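PDB 2X7I: mevalonate kinase from Staphylococcus aureus, which probably transfers the terminal phosphate of ATP to mevalonate, an early step of isoprenoid synthesis by the mevalonate route. Local coordinates for residues L213-R216 with A217-V220. Sequence-based numbering, arbitrary orientation.
Sequences LVLR and ASDV
In Ser218 the first torsion (chi1 60°) sets OG between the backbone N and the carbonyl carbon, turned back toward Leu215 one helical turn earlier. OG donates a short hydrogen bond to Leu215 O, at 2.6 Å. OG meets the oxygen at an angle, with C=O...OG 132°, and is tilted out of the carbonyl plane. Leu215 has CG anti to its backbone N, and its CD1 comes within 4.1 Å of Ser218 OG. The buried serine hydroxyl is thus satisfied within its own helix.

Three i to i-4 backbone bonds run from 217-220 back to 213-216. Ala217 N donates to Leu213 O at 3.0 Å, and Ser218 N to Val214 O at 3.1 Å. Val220 N donates to Arg216 O, and this bond is nearly straight, with an N-H...O angle of 167°. Ala217 CB lies 3.3 Å from Leu213 O. On Val220, CG2 packs against Arg216 O at 3.3 Å.

The side chains spread to different neighbours. Val214, Ala217 and Ser218 touch Ile30 of strand 29-45, and Val214 and Ser218 also touch Trp158. Val220 and Arg216 lean on Ile232 of helix 226-243, where Arg216 NH2 forms a salt bridge with Glu235.

The arrangement is a regular alpha-helix with a serine hydroxyl bonded to the carbonyl of residue i-3. It belongs to helix 203-222, which packs against strands 29-45 and 157-160 and against helix 226-243 in this GHMP kinase fold.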
loop_
_atom_site.group_PDB
_atom_site.type_symbol
_atom_site.label_atom_id
_atom_site.label_comp_id
_atom_site.label_asym_id
_atom_site.label_seq_id
_atom_site.Cartn_x
_atom_site.Cartn_y
_atom_site.Cartn_z
ATOM N N LEU A 213 15.923 13.258 -4.507
ATOM C CA LEU A 213 14.811 13.604 -3.611
ATOM C C LEU A 213 14.507 12.519 -2.567
ATOM O O LEU A 213 14.063 12.841 -1.469
ATOM C CB LEU A 213 13.549 13.935 -4.406
ATOM C CG LEU A 213 13.630 15.212 -5.248
ATOM C CD1 LEU A 213 12.447 15.298 -6.210
ATOM C CD2 LEU A 213 13.695 16.446 -4.356
ATOM N N VAL A 214 14.726 11.250 -2.916
ATOM C CA VAL A 214 14.612 10.145 -1.959
ATOM C C VAL A 214 15.717 10.231 -0.893
ATOM O O VAL A 214 15.496 9.865 0.263
ATOM C CB VAL A 214 14.669 8.753 -2.661
ATOM C CG1 VAL A 214 14.788 7.627 -1.640
ATOM C CG2 VAL A 214 13.449 8.544 -3.547
ATOM N N LEU A 215 16.896 10.716 -1.281
ATOM C CA LEU A 215 18.015 10.862 -0.350
ATOM C C LEU A 215 17.713 11.942 0.691
ATOM O O LEU A 215 17.940 11.744 1.883
ATOM C CB LEU A 215 19.313 11.185 -1.099
ATOM C CG LEU A 215 20.584 11.340 -0.259
ATOM C CD1 LEU A 215 20.763 10.161 0.700
ATOM C CD2 LEU A 215 21.816 11.521 -1.154
ATOM N N ARG A 216 17.189 13.077 0.242
ATOM C CA ARG A 216 16.767 14.123 1.168
ATOM C C ARG A 216 15.579 13.686 2.034
ATOM O O ARG A 216 15.478 14.082 3.187
ATOM C CB ARG A 216 16.394 15.388 0.413
ATOM C CG ARG A 216 17.547 16.037 -0.339
ATOM C CD ARG A 216 17.021 17.098 -1.313
ATOM N NE ARG A 216 16.068 18.025 -0.678
ATOM C CZ ARG A 216 15.391 18.968 -1.336
ATOM N NH1 ARG A 216 15.556 19.131 -2.647
ATOM N NH2 ARG A 216 14.551 19.763 -0.677
ATOM N N ALA A 217 14.680 12.887 1.467
ATOM C CA ALA A 217 13.507 12.376 2.195
ATOM C C ALA A 217 13.870 11.455 3.358
ATOM O O ALA A 217 13.180 11.430 4.366
ATOM C CB ALA A 217 12.581 11.652 1.237
ATOM N N SER A 218 14.942 10.690 3.209
ATOM C CA SER A 218 15.389 9.784 4.254
ATOM C C SER A 218 15.805 10.553 5.495
ATOM O O SER A 218 15.392 10.210 6.590
ATOM C CB SER A 218 16.540 8.895 3.760
ATOM O OG SER A 218 17.662 9.657 3.347
ATOM N N ASP A 219 16.610 11.597 5.316
ATOM C CA ASP A 219 17.032 12.446 6.436
ATOM C C ASP A 219 15.854 13.217 7.035
ATOM O O ASP A 219 15.677 13.254 8.253
ATOM C CB ASP A 219 18.134 13.416 5.996
ATOM C CG ASP A 219 19.502 12.759 5.949
ATOM O OD1 ASP A 219 19.993 12.490 4.825
ATOM O OD2 ASP A 219 20.078 12.505 7.037
ATOM N N VAL A 220 15.055 13.821 6.163
ATOM C CA VAL A 220 13.837 14.525 6.562
ATOM C C VAL A 220 12.921 13.660 7.438
ATOM O O VAL A 220 12.353 14.141 8.405
ATOM C CB VAL A 220 13.074 15.022 5.304
ATOM C CG1 VAL A 220 11.576 15.128 5.554
ATOM C CG2 VAL A 220 13.667 16.351 4.828
#